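Local coordinates for protein putative glycoside hydrolase (Bacteroides thetaiotaomicron VPI-5482, PDB 3HBZ) that binds calcium and sodium ions and, as a putative glycoside hydrolase, may play a role in carbohydrate metabolism, at residues A10-C15 with K85-S90; M22-I27 with N34-P39; P48-T53 with P60-A65. All blocks are in the same frame, centred on the assembly; numbering follows the deposited sequence.

Contact 1 of 3, residues A10-C15 with K85-S90. With NA (sodium ion), chain E.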
loop_
_atom_site.group_PDB
_atom_site.type_symbol
_atom_site.label_atom_id
_atom_site.label_comp_id
_atom_site.label_asym_id
_atom_site.label_seq_id
_atom_site.Cartn_x
_atom_site.Cartn_y
_atom_site.Cartn_z
ATOM N N ALA A 10 6.466 12.402 -19.911
ATOM C CA ALA A 10 7.555 11.536 -19.736
ATOM C C ALA A 10 7.852 11.205 -18.246
ATOM O O ALA A 10 7.697 12.010 -17.311
ATOM C CB ALA A 10 8.742 12.082 -20.432
ATOM N N ASP A 11 8.225 9.958 -18.057
ATOM C CA ASP A 11 8.281 9.357 -16.759
ATOM C C ASP A 11 9.703 9.074 -16.330
ATOM O O ASP A 11 10.594 8.845 -17.148
ATOM C CB ASP A 11 7.515 8.047 -16.786
ATOM C CG ASP A 11 6.057 8.241 -17.176
ATOM O OD1 ASP A 11 5.404 9.208 -16.740
ATOM O OD2 ASP A 11 5.568 7.451 -17.956
ATOM N N ILE A 12 9.876 9.029 -15.019
ATOM C CA ILE A 12 10.970 8.301 -14.412
ATOM C C ILE A 12 10.550 6.857 -14.387
ATOM O O ILE A 12 9.539 6.542 -13.795
ATOM C CB ILE A 12 11.219 8.765 -12.978
ATOM C CG1 ILE A 12 11.746 10.223 -12.984
ATOM C CG2 ILE A 12 12.231 7.859 -12.300
ATOM C CD1 ILE A 12 11.931 10.837 -11.564
ATOM N N LEU A 13 11.344 5.990 -14.998
ATOM C CA LEU A 13 11.007 4.564 -15.108
ATOM C C LEU A 13 11.719 3.722 -14.091
ATOM O O LEU A 13 11.306 2.622 -13.838
ATOM C CB LEU A 13 11.311 4.047 -16.517
ATOM C CG LEU A 13 10.526 4.720 -17.638
ATOM C CD1 LEU A 13 11.104 4.239 -18.977
ATOM C CD2 LEU A 13 9.010 4.383 -17.481
ATOM N N SER A 14 12.809 4.217 -13.513
ATOM C CA SER A 14 13.506 3.495 -12.430
ATOM C C SER A 14 14.360 4.435 -11.641
ATOM O O SER A 14 14.674 5.525 -12.107
ATOM C CB SER A 14 14.393 2.334 -12.971
ATOM O OG SER A 14 15.581 2.813 -13.633
ATOM N N CYS A 15 14.764 3.977 -10.463
ATOM C CA CYS A 15 15.602 4.768 -9.546
ATOM C C CYS A 15 16.541 3.850 -8.850
ATOM O O CYS A 15 16.116 2.795 -8.399
ATOM C CB CYS A 15 14.728 5.412 -8.480
ATOM S SG CYS A 15 15.584 6.476 -7.359
ATOM N N LYS A 85 6.688 16.861 -16.083
ATOM C CA LYS A 85 6.061 16.295 -14.910
ATOM C C LYS A 85 7.002 16.504 -13.752
ATOM O O LYS A 85 8.179 16.219 -13.877
ATOM C CB LYS A 85 5.810 14.778 -15.086
ATOM C CG LYS A 85 4.563 14.317 -14.378
ATOM C CD LYS A 85 4.545 12.830 -13.944
ATOM C CE LYS A 85 4.882 11.855 -15.029
ATOM N NZ LYS A 85 4.337 10.485 -14.685
ATOM N N LYS A 86 6.467 16.897 -12.612
ATOM C CA LYS A 86 7.257 17.039 -11.412
ATOM C C LYS A 86 7.111 15.799 -10.564
ATOM O O LYS A 86 6.004 15.323 -10.340
ATOM C CB LYS A 86 6.769 18.271 -10.614
ATOM C CG LYS A 86 7.849 19.036 -9.911
ATOM C CD LYS A 86 7.460 20.559 -9.735
ATOM C CE LYS A 86 6.207 20.761 -8.864
ATOM N NZ LYS A 86 5.800 22.216 -8.657
ATOM N N TYR A 87 8.234 15.287 -10.086
ATOM C CA TYR A 87 8.248 14.206 -9.129
ATOM C C TYR A 87 8.811 14.716 -7.823
ATOM O O TYR A 87 9.776 15.483 -7.848
ATOM C CB TYR A 87 9.152 13.093 -9.623
ATOM C CG TYR A 87 8.600 12.197 -10.702
ATOM C CD1 TYR A 87 8.694 12.542 -12.035
ATOM C CD2 TYR A 87 8.084 10.942 -10.391
ATOM C CE1 TYR A 87 8.227 11.695 -13.022
ATOM C CE2 TYR A 87 7.630 10.081 -11.374
ATOM C CZ TYR A 87 7.737 10.448 -12.686
ATOM O OH TYR A 87 7.257 9.624 -13.665
ATOM N N THR A 88 8.210 14.282 -6.715
ATOM C CA THR A 88 8.734 14.423 -5.377
ATOM C C THR A 88 9.440 13.139 -4.967
ATOM O O THR A 88 8.841 12.076 -4.877
ATOM C CB THR A 88 7.610 14.714 -4.368
ATOM O OG1 THR A 88 6.939 15.921 -4.749
ATOM C CG2 THR A 88 8.144 14.870 -2.921
ATOM N N VAL A 89 10.727 13.253 -4.665
ATOM C CA VAL A 89 11.537 12.104 -4.339
ATOM C C VAL A 89 11.958 12.205 -2.882
ATOM O O VAL A 89 12.576 13.197 -2.472
ATOM C CB VAL A 89 12.756 12.022 -5.242
ATOM C CG1 VAL A 89 13.696 10.815 -4.838
ATOM C CG2 VAL A 89 12.297 11.910 -6.738
ATOM N N SER A 90 11.577 11.180 -2.123
ATOM C CA SER A 90 11.763 11.114 -0.699
ATOM C C SER A 90 12.609 9.892 -0.368
ATOM O O SER A 90 12.540 8.844 -1.066
ATOM C CB SER A 90 10.400 10.978 -0.003
ATOM O OG SER A 90 9.561 12.088 -0.226
HETATM NA NA NA E . 3.462 9.119 -18.357
HETATM O O HOH W 1 2.206 10.404 -16.369
HETATM O O HOH W 2 3.096 7.374 -17.244
#
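The backbones of A10-C15 and K85-S90 run in the same direction but do not pair, the CA atoms of I12 and Y87 lying 8.4 Å apart, and they meet through side chains. Strand 12-16 pairs with strand 49-52 and packs across from the five-stranded sheet that holds strand 84-92, in the manner of a beta sandwich. I12 lies over one face of the Y87 ring: its CD1 is 3.8 Å from the ring centroid and only 17° off the normal, a CH-pi contact. CG1 sits beside the backbone N (chi1 -67°) and chi2 is extended, which carries CD1 out over the ring toward CG and CD1 of Y87. At the tip of the same ring the phenol oxygen takes two donors. I12 N donates to Y87 OH at 3.0 Å, so the same isoleucine holds the ring by its face and its hydroxyl, and K85 NZ donates to Y87 OH at 3.2 Å. K85 NZ also makes a salt bridge to D11 OD1 at 2.6 Å, reaching that oxygen on its anti side and somewhat out of the carboxylate plane. Both D11 oxygens chelate the sodium ion, OD1 at 2.5 Å and OD2 at 2.7 Å. Two waters and N7 join them, and one of those waters also accepts from K85 NZ, linking the ammonium group to the metal shell. N30 O is a further partner of this amine. With a sodium ion and an ammonium group both on its carboxylate, D11 is likely to remain ionised and probably shares its charge between the two; E9, a calcium ligand, also lies beside K85, while Y87 OH ties this ionic cluster to the apolar layer between the sheets.

Contact 2 of 3, residues M22-I27 with N34-P39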
loop_
_atom_site.group_PDB
_atom_site.type_symbol
_atom_site.label_atom_id
_atom_site.label_comp_id
_atom_site.label_asym_id
_atom_site.label_seq_id
_atom_site.Cartn_x
_atom_site.Cartn_y
_atom_site.Cartn_z
HETATM N N MSE A 22 19.785 -0.354 -0.985
HETATM C CA MSE A 22 18.390 0.001 -0.693
HETATM C C MSE A 22 17.778 -1.218 -0.002
HETATM O O MSE A 22 18.212 -2.338 -0.227
HETATM C CB MSE A 22 17.679 0.387 -1.978
HETATM C CG MSE A 22 18.189 1.723 -2.497
HETATM SE SE MSE A 22 17.279 2.336 -4.055
HETATM C CE MSE A 22 17.550 0.846 -5.233
ATOM N N THR A 23 16.841 -1.001 0.909
ATOM C CA THR A 23 16.371 -2.105 1.748
ATOM C C THR A 23 15.249 -2.844 1.030
ATOM O O THR A 23 14.935 -3.974 1.381
ATOM C CB THR A 23 15.904 -1.604 3.086
ATOM O OG1 THR A 23 14.793 -0.726 2.856
ATOM C CG2 THR A 23 17.085 -0.862 3.843
ATOM N N THR A 24 14.675 -2.199 0.018
ATOM C CA THR A 24 13.564 -2.738 -0.798
ATOM C C THR A 24 13.504 -1.895 -2.053
ATOM O O THR A 24 14.136 -0.854 -2.105
ATOM C CB THR A 24 12.208 -2.689 -0.055
ATOM O OG1 THR A 24 11.193 -3.395 -0.812
ATOM C CG2 THR A 24 11.775 -1.227 0.220
ATOM N N SER A 25 12.782 -2.340 -3.082
ATOM C CA SER A 25 12.693 -1.568 -4.309
ATOM C C SER A 25 12.012 -0.228 -4.118
ATOM O O SER A 25 11.032 -0.104 -3.412
ATOM C CB SER A 25 11.920 -2.331 -5.372
ATOM O OG SER A 25 12.676 -3.447 -5.737
ATOM N N PRO A 26 12.488 0.780 -4.825
ATOM C CA PRO A 26 11.819 2.081 -4.762
ATOM C C PRO A 26 10.376 1.981 -5.187
ATOM O O PRO A 26 10.074 1.214 -6.060
ATOM C CB PRO A 26 12.606 2.938 -5.755
ATOM C CG PRO A 26 13.929 2.305 -5.839
ATOM C CD PRO A 26 13.768 0.840 -5.553
ATOM N N ILE A 27 9.501 2.741 -4.537
ATOM C CA ILE A 27 8.099 2.726 -4.841
ATOM C C ILE A 27 7.824 3.982 -5.680
ATOM O O ILE A 27 7.925 5.137 -5.202
ATOM C CB ILE A 27 7.207 2.700 -3.568
ATOM C CG1 ILE A 27 7.453 1.367 -2.848
ATOM C CG2 ILE A 27 5.728 2.884 -3.975
ATOM C CD1 ILE A 27 6.831 1.261 -1.452
ATOM N N ASN A 34 9.568 6.902 -3.453
ATOM C CA ASN A 34 10.027 6.657 -2.082
ATOM C C ASN A 34 11.161 5.641 -2.167
ATOM O O ASN A 34 10.986 4.531 -2.682
ATOM C CB ASN A 34 8.899 6.133 -1.160
ATOM C CG ASN A 34 7.952 7.261 -0.643
ATOM O OD1 ASN A 34 7.255 7.884 -1.410
ATOM N ND2 ASN A 34 7.977 7.519 0.646
ATOM N N ILE A 35 12.322 6.053 -1.688
ATOM C CA ILE A 35 13.547 5.266 -1.690
ATOM C C ILE A 35 13.792 4.844 -0.232
ATOM O O ILE A 35 13.689 5.659 0.663
ATOM C CB ILE A 35 14.729 6.147 -2.141
ATOM C CG1 ILE A 35 14.490 6.629 -3.593
ATOM C CG2 ILE A 35 16.067 5.381 -2.030
ATOM C CD1 ILE A 35 15.459 7.700 -4.119
ATOM N N PHE A 36 14.088 3.575 0.007
ATOM C CA PHE A 36 14.287 3.069 1.370
ATOM C C PHE A 36 15.742 2.639 1.626
ATOM O O PHE A 36 16.293 1.795 0.902
ATOM C CB PHE A 36 13.356 1.868 1.653
ATOM C CG PHE A 36 11.877 2.197 1.557
ATOM C CD1 PHE A 36 11.257 2.269 0.318
ATOM C CD2 PHE A 36 11.126 2.430 2.687
ATOM C CE1 PHE A 36 9.924 2.536 0.220
ATOM C CE2 PHE A 36 9.757 2.705 2.588
ATOM C CZ PHE A 36 9.179 2.793 1.357
ATOM N N VAL A 37 16.341 3.193 2.684
ATOM C CA VAL A 37 17.703 2.842 3.070
ATOM C C VAL A 37 17.737 2.424 4.544
ATOM O O VAL A 37 16.808 2.696 5.301
ATOM C CB VAL A 37 18.664 4.025 2.799
ATOM C CG1 VAL A 37 18.558 4.427 1.359
ATOM C CG2 VAL A 37 18.357 5.221 3.717
ATOM N N GLY A 38 18.800 1.744 4.949
ATOM C CA GLY A 38 18.922 1.292 6.330
ATOM C C GLY A 38 19.063 2.448 7.312
ATOM O O GLY A 38 19.736 3.445 7.022
ATOM N N PRO A 39 18.420 2.332 8.481
ATOM C CA PRO A 39 18.634 3.298 9.565
ATOM C C PRO A 39 20.111 3.481 9.824
ATOM O O PRO A 39 20.840 2.491 9.899
ATOM C CB PRO A 39 17.958 2.622 10.757
ATOM C CG PRO A 39 16.847 1.828 10.101
ATOM C CD PRO A 39 17.443 1.291 8.857
HETATM O O HOH W 3 14.246 1.954 -2.356
HETATM O O HOH W 4 6.151 6.966 -4.172
#
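F36 packs its ring under the M22-I27 loop, which leads into a beta hairpin of strands 27-28 and 32-36 at the margin of the five-stranded sheet. T24 CG2 presses on F36 CD1 at 3.5 Å, the two side chains lying side by side and pointing the same way, while I27 CD1 reaches F36 CE1 at 3.7 Å. T24 has its OG1 turned opposite the backbone N (chi1 -172°), and this swings the methyl, rather than the hydroxyl, onto the ring. T23 crosses at about a right angle, its OG1 against F36 CB. An alanine in place of F36 would probably open a gap beneath T24 and I27, whose methyls would lose the ring they pack against. Backbone bonds hold the frame: T23 N donates to F36 O at 2.8 Å, and I27 and N34 form an antiparallel hydrogen-bonded pair. Between these two points the chains separate, and a water joins T24 O to F36 N. Further out, L204 touches both T24 and F36, connecting the hairpin to strand 200-205, and I92 supports F36 from strand 84-92. On the other side of the strand, the selenium of selenomethionine M22 meets I35 CG2 at 3.9 Å.

Contact 3 of 3, residues P48-T53 with P60-A65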
loop_
_atom_site.group_PDB
_atom_site.type_symbol
_atom_site.label_atom_id
_atom_site.label_comp_id
_atom_site.label_asym_id
_atom_site.label_seq_id
_atom_site.Cartn_x
_atom_site.Cartn_y
_atom_site.Cartn_z
ATOM N N PRO A 48 20.658 9.926 -6.400
ATOM C CA PRO A 48 19.817 9.009 -7.167
ATOM C C PRO A 48 20.069 9.091 -8.684
ATOM O O PRO A 48 20.234 10.200 -9.253
ATOM C CB PRO A 48 18.382 9.455 -6.823
ATOM C CG PRO A 48 18.488 10.446 -5.684
ATOM C CD PRO A 48 19.882 10.910 -5.613
ATOM N N GLU A 49 20.121 7.930 -9.326
ATOM C CA GLU A 49 20.193 7.842 -10.794
ATOM C C GLU A 49 18.930 7.212 -11.360
ATOM O O GLU A 49 18.389 6.263 -10.779
ATOM C CB GLU A 49 21.406 7.044 -11.247
ATOM C CG GLU A 49 22.654 7.791 -10.997
ATOM C CD GLU A 49 23.878 7.011 -11.369
ATOM O OE1 GLU A 49 23.726 5.913 -11.961
ATOM O OE2 GLU A 49 24.971 7.507 -11.030
ATOM N N PHE A 50 18.448 7.770 -12.467
ATOM C CA PHE A 50 17.153 7.399 -13.008
ATOM C C PHE A 50 17.313 6.835 -14.425
ATOM O O PHE A 50 18.300 7.123 -15.135
ATOM C CB PHE A 50 16.200 8.606 -13.046
ATOM C CG PHE A 50 16.136 9.367 -11.756
ATOM C CD1 PHE A 50 15.394 8.880 -10.684
ATOM C CD2 PHE A 50 16.900 10.517 -11.564
ATOM C CE1 PHE A 50 15.364 9.559 -9.457
ATOM C CE2 PHE A 50 16.849 11.215 -10.352
ATOM C CZ PHE A 50 16.070 10.739 -9.301
ATOM N N THR A 51 16.341 6.031 -14.831
ATOM C CA THR A 51 16.092 5.839 -16.232
ATOM C C THR A 51 14.828 6.625 -16.557
ATOM O O THR A 51 13.975 6.841 -15.675
ATOM C CB THR A 51 15.974 4.365 -16.628
ATOM O OG1 THR A 51 14.885 3.773 -15.907
ATOM C CG2 THR A 51 17.310 3.600 -16.357
ATOM N N LEU A 52 14.731 7.071 -17.816
ATOM C CA LEU A 52 13.654 7.929 -18.279
ATOM C C LEU A 52 13.061 7.417 -19.553
ATOM O O LEU A 52 13.659 6.613 -20.285
ATOM C CB LEU A 52 14.159 9.357 -18.563
ATOM C CG LEU A 52 14.863 10.165 -17.468
ATOM C CD1 LEU A 52 15.470 11.469 -18.102
ATOM C CD2 LEU A 52 13.923 10.436 -16.251
ATOM N N THR A 53 11.873 7.911 -19.832
ATOM C CA THR A 53 11.268 7.807 -21.170
ATOM C C THR A 53 12.260 8.272 -22.231
ATOM O O THR A 53 12.838 9.371 -22.112
ATOM C CB THR A 53 10.047 8.752 -21.245
ATOM O OG1 THR A 53 9.147 8.417 -20.179
ATOM C CG2 THR A 53 9.343 8.689 -22.675
ATOM N N PRO A 60 16.998 18.597 -11.653
ATOM C CA PRO A 60 18.395 18.537 -12.006
ATOM C C PRO A 60 18.745 17.175 -12.596
ATOM O O PRO A 60 17.924 16.271 -12.542
ATOM C CB PRO A 60 19.115 18.774 -10.665
ATOM C CG PRO A 60 18.185 18.295 -9.677
ATOM C CD PRO A 60 16.799 18.563 -10.200
ATOM N N PRO A 61 19.943 17.041 -13.190
ATOM C CA PRO A 61 20.210 15.810 -13.941
ATOM C C PRO A 61 20.366 14.566 -13.050
ATOM O O PRO A 61 20.666 14.681 -11.827
ATOM C CB PRO A 61 21.523 16.109 -14.693
ATOM C CG PRO A 61 21.764 17.608 -14.544
ATOM C CD PRO A 61 21.025 18.036 -13.313
ATOM N N SER A 62 20.175 13.394 -13.669
ATOM C CA SER A 62 20.389 12.118 -12.998
ATOM C C SER A 62 21.764 12.096 -12.373
ATOM O O SER A 62 22.727 12.518 -12.993
ATOM C CB SER A 62 20.253 10.938 -13.984
ATOM O OG SER A 62 20.367 9.686 -13.306
ATOM N N GLY A 63 21.859 11.613 -11.137
ATOM C CA GLY A 63 23.139 11.530 -10.459
ATOM C C GLY A 63 23.533 12.819 -9.738
ATOM O O GLY A 63 24.648 12.920 -9.264
ATOM N N THR A 64 22.643 13.807 -9.662
ATOM C CA THR A 64 22.922 14.991 -8.836
ATOM C C THR A 64 22.837 14.619 -7.347
ATOM O O THR A 64 21.865 13.992 -6.921
ATOM C CB THR A 64 21.928 16.144 -9.120
ATOM O OG1 THR A 64 21.953 16.480 -10.515
ATOM C CG2 THR A 64 22.274 17.408 -8.274
ATOM N N ALA A 65 23.846 15.024 -6.572
ATOM C CA ALA A 65 23.868 14.815 -5.135
ATOM C C ALA A 65 22.943 15.848 -4.499
ATOM O O ALA A 65 23.011 17.036 -4.840
ATOM C CB ALA A 65 25.333 14.984 -4.539
HETATM O O HOH W 5 19.990 12.913 -8.414
#
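S62 docks on the backbone of E49 and F50 from a type II beta turn, P61 to T64, placed along the edge of strand 49-52 that faces away from its partner strand 12-16. The tight part is polar. S62 OG accepts from F50 N at 2.8 Å with a nearly straight 160° bond, and the same oxygen lies 3.1 Å from E49 CA. Its first torsion, which sets OG opposite the S62 backbone N (chi1 -176°), extends the hydroxyl toward the strand. One residue on, G63 N donates to P48 O, so two bonds clamp the turn to the strand edge. G63 takes the third turn position with phi +86°, where a side chain would collide with the preceding carbonyl oxygen. The F50 ring meets Y74 of strand 72-77 edge to face. The rest is looser: E49 CG only approaches G63 CA, at 3.8 Å, and P48 O, besides its bond from G63 N, takes a water that also donates to T64 O. The turn braces itself, because P61 O accepts twice from T64, from its backbone N and, at 2.6 Å, from its OG1.

In the fold
Contact 1 is the buried one, set between two facing sheets; contact 2 is partly buried, and contact 3 lies at the surface. Contacts 1 and 3 share the small sheet of strands 12-16 and 49-52, where S14 and T51 join hydroxyls and T53 OG1 accepts from D11 N. Contacts 1 and 2 share the five-stranded sheet, S90 O meeting I35 N, with C15 and V89 packing on I35. Chemistry follows place: contact 1 combines metal-linked charge with apolar packing, contact 2 pairs hairpin backbone bonds with a ring under a loop, and contact 3 relies on uncharged hydrogen bonds and a water at a strand edge.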